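Local coordinates for tail fiber protein (Acinetobacter phage AM24, PDB 5W5P) that probably recognises and cleaves the capsular polysaccharide of its Acinetobacter host, serving the phage as a trimeric tailspike, at residues 336-341 and 372-377; 379-384 and 412-417. All blocks are in the same frame, centred on the assembly; numbering follows the deposited sequence.

Interaction 1. Residues 336-341 and 372-377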
loop_
_atom_site.group_PDB
_atom_site.type_symbol
_atom_site.label_atom_id
_atom_site.label_comp_id
_atom_site.label_asym_id
_atom_site.label_seq_id
_atom_site.Cartn_x
_atom_site.Cartn_y
_atom_site.Cartn_z
ATOM N N ASN A 336 5.524 -1.560 -7.991
ATOM C CA ASN A 336 6.350 -2.666 -8.448
ATOM C C ASN A 336 7.605 -2.152 -9.147
ATOM O O ASN A 336 7.669 -1.016 -9.625
ATOM C CB ASN A 336 5.562 -3.580 -9.382
ATOM C CG ASN A 336 4.537 -4.407 -8.642
ATOM O OD1 ASN A 336 4.880 -5.180 -7.744
ATOM N ND2 ASN A 336 3.265 -4.229 -8.993
ATOM N N TYR A 337 8.617 -3.015 -9.192
ATOM C CA TYR A 337 9.905 -2.722 -9.809
ATOM C C TYR A 337 10.114 -3.736 -10.927
ATOM O O TYR A 337 10.390 -4.914 -10.663
ATOM C CB TYR A 337 11.023 -2.782 -8.764
ATOM C CG TYR A 337 12.436 -2.532 -9.264
ATOM C CD1 TYR A 337 13.140 -3.520 -9.943
ATOM C CD2 TYR A 337 13.084 -1.327 -9.009
ATOM C CE1 TYR A 337 14.427 -3.306 -10.383
ATOM C CE2 TYR A 337 14.379 -1.106 -9.444
ATOM C CZ TYR A 337 15.047 -2.100 -10.129
ATOM O OH TYR A 337 16.336 -1.893 -10.566
ATOM N N PHE A 338 9.962 -3.285 -12.169
ATOM C CA PHE A 338 10.221 -4.098 -13.346
ATOM C C PHE A 338 11.486 -3.606 -14.034
ATOM O O PHE A 338 11.674 -2.397 -14.211
ATOM C CB PHE A 338 9.047 -4.046 -14.320
ATOM C CG PHE A 338 7.743 -4.481 -13.727
ATOM C CD1 PHE A 338 7.442 -5.829 -13.600
ATOM C CD2 PHE A 338 6.805 -3.546 -13.314
ATOM C CE1 PHE A 338 6.232 -6.238 -13.061
ATOM C CE2 PHE A 338 5.593 -3.945 -12.777
ATOM C CZ PHE A 338 5.305 -5.292 -12.648
ATOM N N GLU A 339 12.352 -4.545 -14.421
ATOM C CA GLU A 339 13.626 -4.196 -15.044
ATOM C C GLU A 339 14.056 -5.300 -15.998
ATOM O O GLU A 339 14.294 -6.432 -15.565
ATOM C CB GLU A 339 14.706 -3.961 -13.984
ATOM C CG GLU A 339 16.052 -3.545 -14.555
ATOM C CD GLU A 339 15.964 -2.279 -15.389
ATOM O OE1 GLU A 339 15.274 -1.329 -14.963
ATOM O OE2 GLU A 339 16.589 -2.229 -16.469
ATOM N N GLY A 340 14.162 -4.965 -17.285
ATOM C CA GLY A 340 14.738 -5.836 -18.294
ATOM C C GLY A 340 14.160 -7.233 -18.377
ATOM O O GLY A 340 14.895 -8.217 -18.255
ATOM N N ASN A 341 12.853 -7.338 -18.602
ATOM C CA ASN A 341 12.162 -8.620 -18.648
ATOM C C ASN A 341 11.936 -9.025 -20.101
ATOM O O ASN A 341 11.265 -8.306 -20.848
ATOM C CB ASN A 341 10.838 -8.534 -17.889
ATOM C CG ASN A 341 11.032 -8.176 -16.427
ATOM O OD1 ASN A 341 11.513 -8.993 -15.641
ATOM N ND2 ASN A 341 10.662 -6.952 -16.054
ATOM N N ASN A 372 4.491 2.382 -10.356
ATOM C CA ASN A 372 5.310 1.300 -10.881
ATOM C C ASN A 372 6.400 1.852 -11.790
ATOM O O ASN A 372 6.233 2.896 -12.426
ATOM C CB ASN A 372 4.451 0.299 -11.655
ATOM C CG ASN A 372 3.339 -0.283 -10.814
ATOM O OD1 ASN A 372 3.551 -1.238 -10.071
ATOM N ND2 ASN A 372 2.147 0.293 -10.919
ATOM N N GLN A 373 7.526 1.147 -11.844
ATOM C CA GLN A 373 8.554 1.407 -12.844
ATOM C C GLN A 373 8.553 0.263 -13.842
ATOM O O GLN A 373 8.835 -0.883 -13.479
ATOM C CB GLN A 373 9.943 1.558 -12.231
ATOM C CG GLN A 373 11.044 1.601 -13.279
ATOM C CD GLN A 373 12.435 1.493 -12.683
ATOM O OE1 GLN A 373 13.017 0.406 -12.625
ATOM N NE2 GLN A 373 12.986 2.623 -12.256
ATOM N N PHE A 374 8.231 0.577 -15.090
ATOM C CA PHE A 374 8.259 -0.403 -16.169
ATOM C C PHE A 374 9.544 -0.224 -16.976
ATOM O O PHE A 374 9.557 0.328 -18.077
ATOM C CB PHE A 374 7.025 -0.254 -17.050
ATOM C CG PHE A 374 5.721 -0.386 -16.315
ATOM C CD1 PHE A 374 5.262 -1.625 -15.901
ATOM C CD2 PHE A 374 4.935 0.732 -16.069
ATOM C CE1 PHE A 374 4.047 -1.750 -15.237
ATOM C CE2 PHE A 374 3.719 0.620 -15.404
ATOM C CZ PHE A 374 3.275 -0.624 -14.986
ATOM N N GLY A 375 10.645 -0.699 -16.390
ATOM C CA GLY A 375 11.939 -0.628 -17.043
ATOM C C GLY A 375 12.108 -1.713 -18.086
ATOM O O GLY A 375 12.312 -2.883 -17.749
ATOM N N ALA A 376 12.029 -1.340 -19.359
ATOM C CA ALA A 376 11.971 -2.315 -20.437
ATOM C C ALA A 376 13.363 -2.725 -20.893
ATOM O O ALA A 376 14.313 -1.935 -20.860
ATOM C CB ALA A 376 11.191 -1.755 -21.627
ATOM N N ALA A 377 13.476 -3.982 -21.315
ATOM C CA ALA A 377 14.602 -4.379 -22.139
ATOM C C ALA A 377 14.569 -3.599 -23.450
ATOM O O ALA A 377 13.527 -3.090 -23.873
ATOM C CB ALA A 377 14.565 -5.881 -22.414
HETATM O O HOH W 1 10.627 -5.048 -17.961
HETATM O O HOH W 2 11.179 -5.799 -21.216
#
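Tyr337, Phe338 and Glu339 pair in parallel with Gln373, Phe374 and Gly375, as strands of successive coils do in a right-handed parallel beta-helix of the tailspike kind. The two strand axes come within 4.7 Å. Backbone bonds run as a ladder: Gln373 N to Asn336 O, Phe338 N to Gln373 O, Gly375 N to Phe338 O, and Gly340 N to Gly375 O at 2.8 Å.

The side-chain polar contact is an asparagine ladder. Asn372 OD1 takes the backbone N of Asn336 at 2.9 Å and, weakly, Asn336 ND2; with chi1 near -58° its amide lies beside its own backbone N, which brings OD1 alongside the neighbouring coil. The two amide planes are only 20° apart. Both amides have further partners, Asn336 ND2 on Cys311 O and Asn372 ND2 on Asn411 OD1.

The aromatic packing follows the same register. Phe338 and Phe374 lie side by side, planes 8° apart but slid so that the rings barely overlap, centroids 5.4 Å apart; CD2 of Phe338 meets CD1 of Phe374 at 3.6 Å. Phe322 meets Phe338 edge-to-face. On the other side of the sheet Tyr337 and Gln373 pack against Val308 of a neighbouring subunit.

Past the strands, one water joins Gly375 O to Asn341 N and ND2, and another joins Asn341 O to Ala377 N. The Asn341 amide is also held by its own coil, OD1 accepting from Ser319 N and ND2 donating to Trp316 O. Asn336 on Asn372 and Phe338 on Phe374 thus repeat like on like, and the buried asparagine amides are satisfied by bonds that tie consecutive coils together.

Interaction 2. Residues 379-384 and 412-417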
loop_
_atom_site.group_PDB
_atom_site.type_symbol
_atom_site.label_atom_id
_atom_site.label_comp_id
_atom_site.label_asym_id
_atom_site.label_seq_id
_atom_site.Cartn_x
_atom_site.Cartn_y
_atom_site.Cartn_z
ATOM N N ALA A 379 14.454 -4.435 -26.361
ATOM C CA ALA A 379 13.616 -5.001 -27.410
ATOM C C ALA A 379 12.216 -4.402 -27.451
ATOM O O ALA A 379 11.557 -4.478 -28.494
ATOM C CB ALA A 379 13.517 -6.515 -27.226
ATOM N N TYR A 380 11.742 -3.812 -26.355
ATOM C CA TYR A 380 10.360 -3.359 -26.271
ATOM C C TYR A 380 10.233 -1.847 -26.174
ATOM O O TYR A 380 9.122 -1.338 -25.994
ATOM C CB TYR A 380 9.663 -4.046 -25.096
ATOM C CG TYR A 380 9.737 -5.537 -25.249
ATOM C CD1 TYR A 380 8.998 -6.181 -26.233
ATOM C CD2 TYR A 380 10.577 -6.298 -24.451
ATOM C CE1 TYR A 380 9.073 -7.540 -26.405
ATOM C CE2 TYR A 380 10.658 -7.664 -24.616
ATOM C CZ TYR A 380 9.903 -8.280 -25.600
ATOM O OH TYR A 380 9.975 -9.643 -25.772
ATOM N N LYS A 381 11.340 -1.116 -26.305
ATOM C CA LYS A 381 11.250 0.337 -26.363
ATOM C C LYS A 381 10.617 0.813 -27.665
ATOM O O LYS A 381 9.868 1.794 -27.657
ATOM C CB LYS A 381 12.638 0.952 -26.180
ATOM C CG LYS A 381 13.202 0.758 -24.783
ATOM C CD LYS A 381 14.624 1.264 -24.690
ATOM C CE LYS A 381 15.190 1.048 -23.296
ATOM N NZ LYS A 381 16.615 1.475 -23.233
ATOM N N ALA A 382 10.884 0.125 -28.780
ATOM C CA ALA A 382 10.400 0.529 -30.098
ATOM C C ALA A 382 9.439 -0.480 -30.721
ATOM O O ALA A 382 9.112 -0.357 -31.908
ATOM C CB ALA A 382 11.578 0.767 -31.043
ATOM N N ASP A 383 8.983 -1.469 -29.959
ATOM C CA ASP A 383 8.045 -2.475 -30.446
ATOM C C ASP A 383 6.634 -1.900 -30.398
ATOM O O ASP A 383 6.044 -1.789 -29.317
ATOM C CB ASP A 383 8.157 -3.737 -29.592
ATOM C CG ASP A 383 7.411 -4.924 -30.179
ATOM O OD1 ASP A 383 6.484 -4.723 -30.993
ATOM O OD2 ASP A 383 7.748 -6.069 -29.807
ATOM N N VAL A 384 6.081 -1.556 -31.567
ATOM C CA VAL A 384 4.762 -0.924 -31.623
ATOM C C VAL A 384 3.667 -1.844 -31.106
ATOM O O VAL A 384 2.577 -1.372 -30.764
ATOM C CB VAL A 384 4.428 -0.443 -33.058
ATOM C CG1 VAL A 384 5.560 0.402 -33.622
ATOM C CG2 VAL A 384 4.112 -1.616 -33.982
ATOM N N TRP A 412 6.140 5.046 -14.190
ATOM C CA TRP A 412 7.291 5.391 -15.017
ATOM C C TRP A 412 7.568 4.247 -15.978
ATOM O O TRP A 412 7.751 3.102 -15.547
ATOM C CB TRP A 412 8.541 5.656 -14.165
ATOM C CG TRP A 412 9.707 6.229 -14.927
ATOM C CD1 TRP A 412 10.118 7.531 -14.930
ATOM C CD2 TRP A 412 10.617 5.521 -15.787
ATOM N NE1 TRP A 412 11.219 7.679 -15.738
ATOM C CE2 TRP A 412 11.545 6.463 -16.276
ATOM C CE3 TRP A 412 10.733 4.187 -16.194
ATOM C CZ2 TRP A 412 12.575 6.113 -17.150
ATOM C CZ3 TRP A 412 11.750 3.842 -17.067
ATOM C CH2 TRP A 412 12.659 4.801 -17.536
ATOM N N THR A 413 7.626 4.558 -17.271
ATOM C CA THR A 413 7.967 3.569 -18.280
ATOM C C THR A 413 8.940 4.180 -19.277
ATOM O O THR A 413 9.065 5.401 -19.391
ATOM C CB THR A 413 6.722 3.041 -19.015
ATOM O OG1 THR A 413 7.064 1.871 -19.768
ATOM C CG2 THR A 413 6.156 4.102 -19.962
ATOM N N ASN A 414 9.655 3.303 -19.985
ATOM C CA ASN A 414 10.438 3.694 -21.148
ATOM C C ASN A 414 10.161 2.755 -22.314
ATOM O O ASN A 414 10.960 2.678 -23.252
ATOM C CB ASN A 414 11.936 3.745 -20.828
ATOM C CG ASN A 414 12.510 2.387 -20.444
ATOM O OD1 ASN A 414 11.782 1.418 -20.231
ATOM N ND2 ASN A 414 13.831 2.324 -20.340
ATOM N N ALA A 415 9.048 2.035 -22.258
ATOM C CA ALA A 415 8.639 1.138 -23.320
ATOM C C ALA A 415 7.855 1.919 -24.370
ATOM O O ALA A 415 7.586 3.114 -24.223
ATOM C CB ALA A 415 7.815 -0.013 -22.747
ATOM N N TYR A 416 7.484 1.240 -25.455
ATOM C CA TYR A 416 6.695 1.905 -26.481
ATOM C C TYR A 416 5.378 2.418 -25.911
ATOM O O TYR A 416 4.978 3.559 -26.177
ATOM C CB TYR A 416 6.444 0.965 -27.656
ATOM C CG TYR A 416 5.917 1.698 -28.860
ATOM C CD1 TYR A 416 6.763 2.461 -29.652
ATOM C CD2 TYR A 416 4.571 1.650 -29.193
ATOM C CE1 TYR A 416 6.285 3.151 -30.752
ATOM C CE2 TYR A 416 4.084 2.340 -30.291
ATOM C CZ TYR A 416 4.947 3.087 -31.064
ATOM O OH TYR A 416 4.476 3.769 -32.158
ATOM N N ARG A 417 4.704 1.603 -25.105
ATOM C CA ARG A 417 3.441 1.999 -24.506
ATOM C C ARG A 417 3.347 1.447 -23.093
ATOM O O ARG A 417 3.914 0.397 -22.774
ATOM C CB ARG A 417 2.250 1.511 -25.333
ATOM C CG ARG A 417 1.826 2.473 -26.433
ATOM C CD ARG A 417 0.479 2.077 -27.012
ATOM N NE ARG A 417 0.042 2.999 -28.050
ATOM C CZ ARG A 417 0.241 2.813 -29.351
ATOM N NH1 ARG A 417 0.873 1.727 -29.782
ATOM N NH2 ARG A 417 -0.194 3.713 -30.217
HETATM O O HOH W 3 1.570 -0.951 -28.487
#
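Tyr416 is the side chain around which the loop 379-384 wraps, in a loop-to-loop contact at the edge of the parallel beta-helix, just beyond the short strand 412-413. Its backbone N gives the one direct hydrogen bond between the segments, to Tyr380 O at 3.1 Å. An ST turn just before it, Ala415 N to Thr413 OG1, shapes the exit from the strand.

The tight part is the tyrosine ring. With CG anti to the backbone N (chi1 -167°), the ring reaches into the curve of residues 381-384. Val384 CA sits over one face in a CH-pi contact, 3.8 Å from the centroid and 22° off the ring normal, while Val384 CG1 lies alongside the outer end of the ring near CZ and OH. Lys381 O meets the ring at its edge, and Asp383 O presses against CB of Tyr416 at 3.2 Å. Arg439 makes a cation-pi contact with the same ring.

The Lys381 side is the solvent side. This exposed chain runs extended beyond CG and slants over Asn414, its CG resting 3.3 Å from Asn414 O and its CE 3.5 Å from Asn414 ND2; the amide oxygen of Asn414 is bonded instead to Ala376 N. The Asp383 carboxylate is held by Lys350 in a salt bridge through OD2 and by Asn385 N through OD1.

At the far end, water does the joining. Arg417 NH2 donates to Arg439 O, while NH1 lies 3.7 Å from Val384 O, and a single water spans them, donating to Val384 O and accepting from Arg417 NH1 at 3.1 Å, in the plane of the guanidinium.

Along the chain both segments of interaction 1 come before those of interaction 2, and their centres lie about 11 Å apart, on neighbouring coils of the same helix. Strand 365-375 is common ground: one edge pairs with strand 331-339 in interaction 1, and the other with strand 412-413, which leads into interaction 2. Two probable backbone hydrogen bonds join them directly, Phe374 N to Trp412 O and Trp412 N to Asn372 O. Three consecutive strands thus stack in parallel, and the loop that leaves the middle one at 376 folds over the turn that follows the next. The buried strand ladder of interaction 1 continues into a partly exposed loop contact toward the C-terminal end of the beta-helix.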